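Local coordinates for capsular polysaccharide biosynthesis protein (Burkholderia pseudomallei, PDB 4BQN) that binds coenzyme A and probably acts as an acetyltransferase in the biosynthesis of the bacterial capsular polysaccharide, at residues 105-110 and 118-123; 237-242 and 260-265; 27-32 and 216-221; 210-215 and 223-228. The protein carries 1 engineered substitution. One frame throughout, in Å; residues are numbered along the deposited sequence. Where two conformers were deposited one is given.

Contact 1. Residues 105-110 and 118-123; sequences PTVNSP and EGYVDA
With OG1 lodged between its own backbone N and carbonyl carbon (chi1 66°), T106 brings its hydroxyl alongside D122, whose CG swings anti to the backbone N (chi1 -168°), and the two side chains meet. T106 OG1 donates to D122 OD2 over 2.8 Å, coming from above the carboxylate plane. D122 suits the place because its oxygens divide the work: OD1 caps the helix that follows, at the N of I125, while OD2 also takes the hydroxyl of Y242. D122 also belongs to a short antiparallel ladder, across from V107 in a non-hydrogen-bonded pair. N108 and V121 form the hydrogen-bonded pair, N108 N to V121 O at 3.0 Å and V121 N to N108 O at 2.9 Å. Past the ladder, in the conformer given, S109 OG donates to G119 O at 2.8 Å; G119 accommodates a positive phi of 87°. V107 CG1 packs on Y120 CB at 3.9 Å, and P110 CG meets V121 CG1 at the same distance. The OH of Y120 bonds to N200, a residue that binds coenzyme A. This two-stranded hairpin leads straight into helix 123-130, with V121 packed against helices 269-281 and 285-296 and T106 against helix 142-151.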
loop_
_atom_site.group_PDB
_atom_site.type_symbol
_atom_site.label_atom_id
_atom_site.label_comp_id
_atom_site.label_asym_id
_atom_site.label_seq_id
_atom_site.Cartn_x
_atom_site.Cartn_y
_atom_site.Cartn_z
ATOM N N PRO A 105 -8.973 -9.277 0.996
ATOM C CA PRO A 105 -10.071 -8.443 0.526
ATOM C C PRO A 105 -10.966 -7.935 1.661
ATOM O O PRO A 105 -11.816 -7.079 1.425
ATOM C CB PRO A 105 -10.853 -9.377 -0.425
ATOM C CG PRO A 105 -9.922 -10.488 -0.746
ATOM C CD PRO A 105 -9.045 -10.644 0.467
ATOM N N THR A 106 -10.786 -8.464 2.874
ATOM C CA THR A 106 -11.580 -8.027 4.017
ATOM C C THR A 106 -10.908 -6.909 4.824
ATOM O O THR A 106 -11.472 -6.456 5.813
ATOM C CB THR A 106 -11.853 -9.200 4.980
ATOM O OG1 THR A 106 -10.627 -9.637 5.553
ATOM C CG2 THR A 106 -12.538 -10.366 4.269
ATOM N N VAL A 107 -9.711 -6.473 4.417
ATOM C CA VAL A 107 -8.892 -5.579 5.244
ATOM C C VAL A 107 -8.904 -4.170 4.676
ATOM O O VAL A 107 -8.772 -3.975 3.475
ATOM C CB VAL A 107 -7.439 -6.107 5.377
ATOM C CG1 VAL A 107 -6.540 -5.135 6.133
ATOM C CG2 VAL A 107 -7.421 -7.479 6.041
ATOM N N ASN A 108 -9.020 -3.182 5.549
ATOM C CA ASN A 108 -8.814 -1.798 5.159
ATOM C C ASN A 108 -8.243 -1.032 6.352
ATOM O O ASN A 108 -7.676 -1.641 7.255
ATOM C CB ASN A 108 -10.091 -1.191 4.571
ATOM C CG ASN A 108 -9.781 -0.133 3.530
ATOM O OD1 ASN A 108 -9.320 0.957 3.868
ATOM N ND2 ASN A 108 -9.988 -0.455 2.261
ATOM N N SER A 109 -8.362 0.286 6.354
ATOM C CA SER A 109 -7.915 1.072 7.493
ATOM C C SER A 109 -9.094 1.905 7.958
ATOM O O SER A 109 -9.978 2.238 7.156
ATOM C CB SER A 109 -6.731 1.943 7.106
ATOM O OG SER A 109 -5.657 1.124 6.682
ATOM N N PRO A 110 -9.135 2.216 9.261
ATOM C CA PRO A 110 -10.263 2.957 9.819
ATOM C C PRO A 110 -10.502 4.268 9.094
ATOM O O PRO A 110 -9.540 5.001 8.773
ATOM C CB PRO A 110 -9.823 3.255 11.256
ATOM C CG PRO A 110 -8.816 2.225 11.586
ATOM C CD PRO A 110 -8.158 1.815 10.299
ATOM N N GLU A 118 -2.194 -0.697 14.870
ATOM C CA GLU A 118 -1.540 -1.492 13.854
ATOM C C GLU A 118 -1.768 -0.978 12.430
ATOM O O GLU A 118 -1.158 -1.485 11.489
ATOM C CB GLU A 118 -1.951 -2.961 14.013
ATOM C CG GLU A 118 -1.537 -3.520 15.379
ATOM C CD GLU A 118 -2.262 -4.779 15.784
ATOM O OE1 GLU A 118 -3.220 -5.185 15.081
ATOM O OE2 GLU A 118 -1.866 -5.359 16.821
ATOM N N GLY A 119 -2.651 0.015 12.280
ATOM C CA GLY A 119 -2.891 0.677 10.993
ATOM C C GLY A 119 -3.925 0.027 10.075
ATOM O O GLY A 119 -4.267 0.585 9.026
ATOM N N TYR A 120 -4.389 -1.171 10.429
ATOM C CA TYR A 120 -5.318 -1.935 9.590
ATOM C C TYR A 120 -6.366 -2.584 10.462
ATOM O O TYR A 120 -6.101 -2.907 11.633
ATOM C CB TYR A 120 -4.588 -3.028 8.798
ATOM C CG TYR A 120 -3.446 -2.488 7.995
ATOM C CD1 TYR A 120 -3.648 -1.973 6.719
ATOM C CD2 TYR A 120 -2.160 -2.434 8.537
ATOM C CE1 TYR A 120 -2.589 -1.444 5.992
ATOM C CE2 TYR A 120 -1.103 -1.898 7.819
ATOM C CZ TYR A 120 -1.326 -1.409 6.556
ATOM O OH TYR A 120 -0.267 -0.899 5.856
ATOM N N VAL A 121 -7.554 -2.752 9.895
ATOM C CA VAL A 121 -8.640 -3.459 10.545
ATOM C C VAL A 121 -9.351 -4.358 9.542
ATOM O O VAL A 121 -9.206 -4.199 8.324
ATOM C CB VAL A 121 -9.670 -2.487 11.169
ATOM C CG1 VAL A 121 -9.039 -1.644 12.280
ATOM C CG2 VAL A 121 -10.302 -1.594 10.109
ATOM N N ASP A 122 -10.097 -5.320 10.056
ATOM C CA ASP A 122 -10.862 -6.200 9.192
ATOM C C ASP A 122 -12.257 -5.605 9.017
ATOM O O ASP A 122 -13.080 -5.614 9.937
ATOM C CB ASP A 122 -10.879 -7.632 9.739
ATOM C CG ASP A 122 -11.421 -8.619 8.737
ATOM O OD1 ASP A 122 -12.590 -8.457 8.331
ATOM O OD2 ASP A 122 -10.656 -9.520 8.317
ATOM N N ALA A 123 -12.492 -5.033 7.842
ATOM C CA ALA A 123 -13.759 -4.409 7.517
ATOM C C ALA A 123 -14.913 -5.394 7.433
ATOM O O ALA A 123 -16.055 -5.007 7.674
ATOM C CB ALA A 123 -13.648 -3.617 6.226
#

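Contact 2. Residues 237-242 and 260-265; sequences TKMSLY and YQVLYK
A single antiparallel beta bridge between K238 and Q261 fastens the extended segment 237-242 to the edge of the small hairpin formed by strands 260-262 and 265-267. K238 N donates to Q261 O at 2.7 Å, and Q261 N returns a bond to K238 O at 3.1 Å. T237 lengthens the pairing by one residue: its OG1, anti to the carbonyl carbon (chi1 -70°), accepts from L263 N at 3.1 Å along an almost straight N-H (172°). Threonine fits here because its hydroxyl takes the N-H of L263, the second residue of the type I' turn from V262 to K265, while its CG2 packs toward V262 CG1.

At the other end the Y260 ring lies against two consecutive residues. S240 CB sits 3.8 Å from the ring centroid, almost on the normal, a CH-pi contact that a small side chain can make closely; in the conformer given, S240 OG bonds to the carbonyl O of N258. M239 gives a Met-aromatic contact at the ring edge, its bent chain bringing SD to 3.8 Å from Y260 CE2. Y260 also stacks on Y272 of helix 269-281, so the ring ties the bridge to that helix.

K238, which is partly exposed, and Q261 run side by side with extended chains, aliphatic carbons touching. Q261 also bonds K266 through OE1 and the V236 carbonyl through NE2. Two waters join the polar ends: one accepts from K238 NZ and Q261 NE2, and the other accepts from K238 NZ while donating to Q261 OE1 at 2.7 Å.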
loop_
_atom_site.group_PDB
_atom_site.type_symbol
_atom_site.label_atom_id
_atom_site.label_comp_id
_atom_site.label_asym_id
_atom_site.label_seq_id
_atom_site.Cartn_x
_atom_site.Cartn_y
_atom_site.Cartn_z
ATOM N N THR A 237 4.246 -5.414 9.170
ATOM C CA THR A 237 2.954 -6.033 9.399
ATOM C C THR A 237 2.599 -6.941 8.233
ATOM O O THR A 237 2.753 -6.571 7.063
ATOM C CB THR A 237 1.897 -4.951 9.657
ATOM O OG1 THR A 237 2.178 -4.370 10.937
ATOM C CG2 THR A 237 0.476 -5.490 9.636
ATOM N N LYS A 238 2.139 -8.146 8.550
ATOM C CA LYS A 238 1.883 -9.150 7.519
ATOM C C LYS A 238 0.497 -9.719 7.732
ATOM O O LYS A 238 0.265 -10.460 8.697
ATOM C CB LYS A 238 2.961 -10.245 7.544
ATOM C CG LYS A 238 4.385 -9.719 7.346
ATOM C CD LYS A 238 5.462 -10.793 7.386
ATOM C CE LYS A 238 6.835 -10.171 7.151
ATOM N NZ LYS A 238 7.961 -11.136 7.298
ATOM N N MET A 239 -0.431 -9.316 6.871
ATOM C CA MET A 239 -1.800 -9.809 6.947
ATOM C C MET A 239 -1.868 -11.259 6.494
ATOM O O MET A 239 -1.141 -11.665 5.584
ATOM C CB MET A 239 -2.746 -8.944 6.124
ATOM C CG MET A 239 -2.952 -7.535 6.677
ATOM S SD MET A 239 -3.867 -7.549 8.233
ATOM C CE MET A 239 -2.695 -6.834 9.364
ATOM N N SER A 240 -2.729 -12.035 7.146
ATOM C CA SER A 240 -2.908 -13.439 6.812
ATOM C C SER A 240 -4.092 -13.633 5.862
ATOM O O SER A 240 -5.139 -13.028 6.042
ATOM C CB SER A 240 -3.142 -14.213 8.096
ATOM O OG SER A 240 -3.329 -15.576 7.811
ATOM N N LEU A 241 -3.923 -14.484 4.852
ATOM C CA LEU A 241 -5.015 -14.784 3.932
ATOM C C LEU A 241 -6.042 -15.719 4.568
ATOM O O LEU A 241 -5.677 -16.647 5.299
ATOM C CB LEU A 241 -4.481 -15.381 2.628
ATOM C CG LEU A 241 -3.780 -14.420 1.657
ATOM C CD1 LEU A 241 -2.372 -14.017 2.105
ATOM C CD2 LEU A 241 -3.742 -15.021 0.266
ATOM N N TYR A 242 -7.316 -15.481 4.281
ATOM C CA TYR A 242 -8.378 -16.305 4.863
ATOM C C TYR A 242 -8.313 -17.754 4.342
ATOM O O TYR A 242 -7.794 -18.012 3.251
ATOM C CB TYR A 242 -9.751 -15.704 4.544
ATOM C CG TYR A 242 -10.265 -14.707 5.566
ATOM C CD1 TYR A 242 -9.497 -13.612 5.982
ATOM C CD2 TYR A 242 -11.560 -14.835 6.076
ATOM C CE1 TYR A 242 -9.999 -12.695 6.907
ATOM C CE2 TYR A 242 -12.071 -13.924 6.997
ATOM C CZ TYR A 242 -11.286 -12.861 7.410
ATOM O OH TYR A 242 -11.800 -11.961 8.312
ATOM N N TYR A 260 -0.872 -13.877 12.015
ATOM C CA TYR A 260 -0.608 -12.520 11.539
ATOM C C TYR A 260 0.720 -12.057 12.127
ATOM O O TYR A 260 1.167 -12.565 13.160
ATOM C CB TYR A 260 -1.693 -11.576 12.034
ATOM C CG TYR A 260 -3.032 -11.714 11.372
ATOM C CD1 TYR A 260 -3.883 -12.781 11.685
ATOM C CD2 TYR A 260 -3.484 -10.751 10.466
ATOM C CE1 TYR A 260 -5.139 -12.886 11.107
ATOM C CE2 TYR A 260 -4.738 -10.851 9.874
ATOM C CZ TYR A 260 -5.564 -11.924 10.217
ATOM O OH TYR A 260 -6.808 -12.052 9.683
ATOM N N GLN A 261 1.365 -11.097 11.472
ATOM C CA GLN A 261 2.413 -10.318 12.124
ATOM C C GLN A 261 1.920 -8.882 12.187
ATOM O O GLN A 261 1.485 -8.316 11.180
ATOM C CB GLN A 261 3.735 -10.397 11.363
ATOM C CG GLN A 261 4.844 -9.540 11.954
ATOM C CD GLN A 261 6.180 -9.807 11.306
ATOM O OE1 GLN A 261 6.696 -10.917 11.383
ATOM N NE2 GLN A 261 6.749 -8.791 10.661
ATOM N N VAL A 262 1.972 -8.295 13.376
ATOM C CA VAL A 262 1.553 -6.916 13.560
ATOM C C VAL A 262 2.633 -6.195 14.360
ATOM O O VAL A 262 2.993 -6.623 15.468
ATOM C CB VAL A 262 0.153 -6.818 14.220
ATOM C CG1 VAL A 262 -0.946 -7.037 13.186
ATOM C CG2 VAL A 262 0.016 -7.803 15.377
ATOM N N LEU A 263 3.164 -5.113 13.795
ATOM C CA LEU A 263 4.260 -4.358 14.431
ATOM C C LEU A 263 5.393 -5.301 14.870
ATOM O O LEU A 263 5.890 -5.220 15.995
ATOM C CB LEU A 263 3.741 -3.496 15.598
ATOM C CG LEU A 263 2.555 -2.574 15.284
ATOM C CD1 LEU A 263 2.054 -1.886 16.547
ATOM C CD2 LEU A 263 2.898 -1.568 14.193
ATOM N N TYR A 264 5.769 -6.206 13.968
ATOM C CA TYR A 264 6.862 -7.171 14.147
ATOM C C TYR A 264 6.609 -8.259 15.190
ATOM O O TYR A 264 7.523 -9.010 15.529
ATOM C CB TYR A 264 8.212 -6.478 14.403
ATOM C CG TYR A 264 8.758 -5.784 13.173
ATOM C CD1 TYR A 264 9.248 -6.523 12.087
ATOM C CD2 TYR A 264 8.758 -4.396 13.081
ATOM C CE1 TYR A 264 9.731 -5.899 10.951
ATOM C CE2 TYR A 264 9.257 -3.754 11.955
ATOM C CZ TYR A 264 9.739 -4.504 10.893
ATOM O OH TYR A 264 10.219 -3.856 9.774
ATOM N N LYS A 265 5.377 -8.345 15.684
ATOM C CA LYS A 265 4.992 -9.386 16.639
ATOM C C LYS A 265 4.015 -10.368 16.002
ATOM O O LYS A 265 3.117 -9.972 15.271
ATOM C CB LYS A 265 4.349 -8.772 17.887
ATOM C CG LYS A 265 5.162 -7.678 18.571
ATOM C CD LYS A 265 6.523 -8.176 19.037
ATOM C CE LYS A 265 7.334 -7.052 19.664
ATOM N NZ LYS A 265 8.771 -7.407 19.822
HETATM O O HOH W 1 9.289 -9.323 9.344
HETATM O O HOH W 2 8.007 -12.438 9.591
#

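Contact 3. Residues 27-32 and 216-221; sequences PTFARD and LALGYT
D32 OD2 is gripped from two directions, by R31 NH2 from the neighbouring residue and, across the contact, by the hydroxyl of Y220, which follows the Schellman motif at the end of helix 204-217. Y220 OH donates over 2.7 Å to the anti lone pair of D32 OD2, with carboxylate and ring only 14° from coplanar, and R31 NH2 comes to the same oxygen on its syn side. R31 NE bonds to D32 OD1 at 3.0 Å, making a side-on, two-nitrogen salt bridge that fixes the rotation of the carboxylate. The positive guanidinium would be expected to favour the ionised form of D32 on this surface of the protein.

In the Schellman motif G219, with a positive phi of 100°, turns the chain out of the helix, and Y220 then points back toward helix 27-32. A chi1 of -66° sets CG beside its own backbone N and carries the ring across to T28 and D32. Tyrosine suits the position because the length of its ring carries a hydroxyl to D32 while its carbons serve as a packing surface. T28 offers its methyl to that surface, CG2 lying 3.7 Å from Y220 CE1, the two side chains antiparallel alongside one another.

Deeper in, the buried F29 side chain meets both L218 and Y220. Its ring is stacked on W33 and meets Y8 edge-to-face, which joins the contact to strands 33-35 and 6-11 of the parallel sheet. L218, just before the glycine, supplies a branched apolar end to this ring: L218 CD1 lies in the ring plane, 3.8 Å from F29 CE1.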
loop_
_atom_site.group_PDB
_atom_site.type_symbol
_atom_site.label_atom_id
_atom_site.label_comp_id
_atom_site.label_asym_id
_atom_site.label_seq_id
_atom_site.Cartn_x
_atom_site.Cartn_y
_atom_site.Cartn_z
ATOM N N PRO A 27 24.327 -0.682 -6.989
ATOM C CA PRO A 27 25.621 0.011 -7.106
ATOM C C PRO A 27 25.688 0.986 -8.283
ATOM O O PRO A 27 26.298 2.047 -8.169
ATOM C CB PRO A 27 26.640 -1.132 -7.267
ATOM C CG PRO A 27 25.985 -2.305 -6.634
ATOM C CD PRO A 27 24.507 -2.147 -6.887
ATOM N N THR A 28 25.054 0.648 -9.400
ATOM C CA THR A 28 25.098 1.519 -10.577
ATOM C C THR A 28 24.310 2.812 -10.322
ATOM O O THR A 28 24.763 3.907 -10.683
ATOM C CB THR A 28 24.623 0.770 -11.836
ATOM O OG1 THR A 28 25.492 -0.345 -12.057
ATOM C CG2 THR A 28 24.663 1.659 -13.062
ATOM N N PHE A 29 23.154 2.689 -9.672
ATOM C CA PHE A 29 22.380 3.863 -9.295
ATOM C C PHE A 29 23.151 4.717 -8.280
ATOM O O PHE A 29 23.259 5.939 -8.430
ATOM C CB PHE A 29 21.017 3.462 -8.712
ATOM C CG PHE A 29 20.152 4.635 -8.354
ATOM C CD1 PHE A 29 19.301 5.221 -9.293
ATOM C CD2 PHE A 29 20.203 5.161 -7.071
ATOM C CE1 PHE A 29 18.516 6.307 -8.951
ATOM C CE2 PHE A 29 19.426 6.242 -6.724
ATOM C CZ PHE A 29 18.582 6.822 -7.660
ATOM N N ALA A 30 23.691 4.064 -7.250
ATOM C CA ALA A 30 24.393 4.762 -6.166
ATOM C C ALA A 30 25.676 5.456 -6.632
ATOM O O ALA A 30 26.121 6.418 -6.012
ATOM C CB ALA A 30 24.674 3.817 -5.007
ATOM N N ARG A 31 26.252 4.978 -7.733
ATOM C CA ARG A 31 27.413 5.621 -8.364
ATOM C C ARG A 31 27.052 7.038 -8.833
ATOM O O ARG A 31 27.883 7.950 -8.783
ATOM C CB ARG A 31 27.913 4.762 -9.543
ATOM C CG ARG A 31 29.066 5.338 -10.354
ATOM C CD ARG A 31 29.205 4.613 -11.691
ATOM N NE ARG A 31 28.047 4.860 -12.549
ATOM C CZ ARG A 31 27.642 4.065 -13.534
ATOM N NH1 ARG A 31 28.305 2.948 -13.820
ATOM N NH2 ARG A 31 26.564 4.392 -14.236
ATOM N N ASP A 32 25.814 7.211 -9.283
ATOM C CA ASP A 32 25.380 8.436 -9.967
ATOM C C ASP A 32 24.552 9.394 -9.126
ATOM O O ASP A 32 24.472 10.586 -9.453
ATOM C CB ASP A 32 24.572 8.090 -11.229
ATOM C CG ASP A 32 25.384 7.319 -12.259
ATOM O OD1 ASP A 32 26.622 7.493 -12.310
ATOM O OD2 ASP A 32 24.774 6.545 -13.030
ATOM N N LEU A 216 14.811 2.262 -15.300
ATOM C CA LEU A 216 14.596 2.265 -16.755
ATOM C C LEU A 216 14.152 3.641 -17.216
ATOM O O LEU A 216 14.602 4.112 -18.253
ATOM C CB LEU A 216 13.560 1.214 -17.162
ATOM C CG LEU A 216 13.992 -0.227 -16.899
ATOM C CD1 LEU A 216 12.837 -1.200 -17.082
ATOM C CD2 LEU A 216 15.161 -0.641 -17.789
ATOM N N ALA A 217 13.297 4.293 -16.426
ATOM C CA ALA A 217 12.801 5.637 -16.768
ATOM C C ALA A 217 13.934 6.659 -16.792
ATOM O O ALA A 217 13.884 7.633 -17.543
ATOM C CB ALA A 217 11.727 6.067 -15.778
ATOM N N LEU A 218 14.949 6.428 -15.963
ATOM C CA LEU A 218 16.133 7.282 -15.914
ATOM C C LEU A 218 17.161 6.999 -17.012
ATOM O O LEU A 218 18.136 7.743 -17.150
ATOM C CB LEU A 218 16.788 7.167 -14.539
ATOM C CG LEU A 218 15.954 7.727 -13.387
ATOM C CD1 LEU A 218 16.637 7.368 -12.080
ATOM C CD2 LEU A 218 15.790 9.238 -13.512
ATOM N N GLY A 219 16.948 5.939 -17.796
ATOM C CA GLY A 219 17.834 5.622 -18.914
ATOM C C GLY A 219 18.860 4.544 -18.662
ATOM O O GLY A 219 19.700 4.296 -19.521
ATOM N N TYR A 220 18.806 3.884 -17.503
ATOM C CA TYR A 220 19.659 2.716 -17.275
ATOM C C TYR A 220 19.168 1.539 -18.113
ATOM O O TYR A 220 17.991 1.481 -18.456
ATOM C CB TYR A 220 19.675 2.327 -15.789
ATOM C CG TYR A 220 20.331 3.370 -14.914
ATOM C CD1 TYR A 220 21.721 3.430 -14.800
ATOM C CD2 TYR A 220 19.571 4.299 -14.203
ATOM C CE1 TYR A 220 22.335 4.396 -14.023
ATOM C CE2 TYR A 220 20.178 5.261 -13.408
ATOM C CZ TYR A 220 21.557 5.303 -13.324
ATOM O OH TYR A 220 22.160 6.258 -12.539
ATOM N N THR A 221 20.072 0.618 -18.440
ATOM C CA THR A 221 19.772 -0.634 -19.139
ATOM C C THR A 221 19.267 -1.679 -18.150
ATOM O O THR A 221 19.498 -1.553 -16.949
ATOM C CB THR A 221 21.047 -1.222 -19.802
ATOM O OG1 THR A 221 21.984 -1.616 -18.787
ATOM C CG2 THR A 221 21.701 -0.215 -20.730
#

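Contact 4. Residues 210-215 and 223-228; sequences IAARCM and SDISFD
M215 leans out of its helix toward I225, and its CB already touches that residue, 4.0 Å from I225 CG1. With chi1 at -71° turning CG away from the carbonyl carbon, the chain runs on so that SD comes 4.0 Å from I225 CG1 and 4.2 Å from F227 CZ, an oblique Met-aromatic contact. A bend at chi3 (61°) then turns the CE methyl back along I225, again beside CG1 and near the carbonyl O of D224. The flexible, unbranched methionine can thus follow an uneven surface that joins an aliphatic chain to an aromatic ring. This is the packing of helix 204-217 against the chain that leaves it: after the helix ends, the polypeptide folds back, and 223-228 runs along the same helix, held across the contact by apolar packing. Helices 15-24 and 27-32 add to the packing, F227 touching M22 and M215 touching L23 and F29. Two alanines permit the close approach. A212 CB meets I225 CG2 at 3.8 Å, while I225 CD1 reaches A212 O. A211, whose small methyl lets a ring come near the helix, lies with its CB 3.4 Å from F227 CZ.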
loop_
_atom_site.group_PDB
_atom_site.type_symbol
_atom_site.label_atom_id
_atom_site.label_comp_id
_atom_site.label_asym_id
_atom_site.label_seq_id
_atom_site.Cartn_x
_atom_site.Cartn_y
_atom_site.Cartn_z
ATOM N N ILE A 210 9.459 -2.085 -8.817
ATOM C CA ILE A 210 9.193 -0.658 -9.048
ATOM C C ILE A 210 10.498 0.142 -9.118
ATOM O O ILE A 210 10.624 1.041 -9.953
ATOM C CB ILE A 210 8.171 -0.062 -8.036
ATOM C CG1 ILE A 210 7.700 1.327 -8.452
ATOM C CG2 ILE A 210 8.721 -0.022 -6.628
ATOM C CD1 ILE A 210 6.870 1.321 -9.700
ATOM N N ALA A 211 11.474 -0.198 -8.273
ATOM C CA ALA A 211 12.787 0.456 -8.338
ATOM C C ALA A 211 13.429 0.220 -9.718
ATOM O O ALA A 211 14.016 1.134 -10.298
ATOM C CB ALA A 211 13.691 -0.049 -7.230
ATOM N N ALA A 212 13.319 -0.999 -10.243
ATOM C CA ALA A 212 13.812 -1.287 -11.589
ATOM C C ALA A 212 13.140 -0.394 -12.634
ATOM O O ALA A 212 13.823 0.145 -13.521
ATOM C CB ALA A 212 13.619 -2.759 -11.922
ATOM N N ARG A 213 11.820 -0.211 -12.542
ATOM C CA ARG A 213 11.124 0.638 -13.510
ATOM C C ARG A 213 11.562 2.090 -13.391
ATOM O O ARG A 213 11.632 2.793 -14.393
ATOM C CB ARG A 213 9.603 0.508 -13.422
ATOM C CG ARG A 213 9.046 -0.919 -13.404
ATOM C CD ARG A 213 9.621 -1.844 -14.475
ATOM N NE ARG A 213 9.136 -3.214 -14.281
ATOM C CZ ARG A 213 7.941 -3.671 -14.663
ATOM N NH1 ARG A 213 7.071 -2.878 -15.300
ATOM N NH2 ARG A 213 7.622 -4.945 -14.414
ATOM N N CYS A 214 11.869 2.540 -12.180
ATOM C CA CYS A 214 12.423 3.868 -12.015
ATOM C C CYS A 214 13.758 3.986 -12.750
ATOM O O CYS A 214 14.006 4.970 -13.439
ATOM C CB CYS A 214 12.633 4.186 -10.539
ATOM S SG CYS A 214 11.113 4.421 -9.612
ATOM N N MET A 215 14.622 2.984 -12.592
ATOM C CA MET A 215 15.920 3.030 -13.266
ATOM C C MET A 215 15.772 3.025 -14.774
ATOM O O MET A 215 16.520 3.725 -15.458
ATOM C CB MET A 215 16.834 1.902 -12.796
ATOM C CG MET A 215 17.330 2.096 -11.359
ATOM S SD MET A 215 18.602 0.936 -10.830
ATOM C CE MET A 215 19.899 1.334 -12.015
ATOM N N SER A 223 20.553 -4.529 -17.710
ATOM C CA SER A 223 21.750 -5.122 -17.115
ATOM C C SER A 223 22.385 -4.276 -16.002
ATOM O O SER A 223 23.168 -4.793 -15.207
ATOM C CB SER A 223 22.783 -5.447 -18.198
ATOM O OG SER A 223 23.180 -4.279 -18.893
ATOM N N ASP A 224 22.038 -2.984 -15.942
ATOM C CA ASP A 224 22.511 -2.082 -14.880
ATOM C C ASP A 224 21.838 -2.343 -13.521
ATOM O O ASP A 224 22.314 -1.887 -12.483
ATOM C CB ASP A 224 22.229 -0.615 -15.246
ATOM C CG ASP A 224 23.120 -0.087 -16.356
ATOM O OD1 ASP A 224 24.296 -0.494 -16.452
ATOM O OD2 ASP A 224 22.633 0.788 -17.107
ATOM N N ILE A 225 20.719 -3.057 -13.537
ATOM C CA ILE A 225 19.813 -3.074 -12.398
ATOM C C ILE A 225 20.044 -4.293 -11.507
ATOM O O ILE A 225 19.863 -5.431 -11.939
ATOM C CB ILE A 225 18.350 -3.012 -12.875
ATOM C CG1 ILE A 225 18.132 -1.788 -13.779
ATOM C CG2 ILE A 225 17.396 -3.005 -11.681
ATOM C CD1 ILE A 225 16.813 -1.809 -14.524
ATOM N N SER A 226 20.437 -4.037 -10.261
ATOM C CA SER A 226 20.629 -5.095 -9.276
ATOM C C SER A 226 20.421 -4.494 -7.901
ATOM O O SER A 226 20.815 -3.370 -7.649
ATOM C CB SER A 226 22.019 -5.737 -9.387
ATOM O OG SER A 226 23.035 -4.835 -9.008
ATOM N N PHE A 227 19.774 -5.243 -7.022
ATOM C CA PHE A 227 19.456 -4.742 -5.690
ATOM C C PHE A 227 19.933 -5.686 -4.604
ATOM O O PHE A 227 20.206 -6.863 -4.856
ATOM C CB PHE A 227 17.939 -4.510 -5.550
ATOM C CG PHE A 227 17.379 -3.549 -6.560
ATOM C CD1 PHE A 227 17.709 -2.196 -6.522
ATOM C CD2 PHE A 227 16.554 -4.006 -7.581
ATOM C CE1 PHE A 227 17.217 -1.310 -7.475
ATOM C CE2 PHE A 227 16.031 -3.121 -8.526
ATOM C CZ PHE A 227 16.367 -1.771 -8.477
ATOM N N ASP A 228 19.988 -5.162 -3.380
ATOM C CA ASP A 228 20.250 -5.978 -2.203
ATOM C C ASP A 228 19.012 -6.843 -1.972
ATOM O O ASP A 228 17.955 -6.330 -1.622
ATOM C CB ASP A 228 20.508 -5.072 -0.988
ATOM C CG ASP A 228 20.772 -5.841 0.299
ATOM O OD1 ASP A 228 20.574 -7.076 0.356
ATOM O OD2 ASP A 228 21.178 -5.183 1.282
#

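How the contacts relate
The four contacts form two touching pairs at different ends of the molecule. Contacts 1 and 2, with centres 12 Å apart, are linked through Y242 of contact 2, whose CE1 packs 3.4 Å from T106 OG1, and by E118 packing on V262 and L263. Contacts 3 and 4, with centres 7 Å apart, share helix 204-217 and alternate along the chain; M215 O lies 3.1 Å from Y220 N, a probable hydrogen bond. Contacts 1 and 3 lie on opposite sides of the chain's centre, their centres 37 Å apart. Contact 1 is nearest the pocket: the N108 side chain is about 5 Å from coenzyme A, and that of T237 in contact 2 about 10 Å. Contacts 3 and 4 lie away from the coenzyme A site.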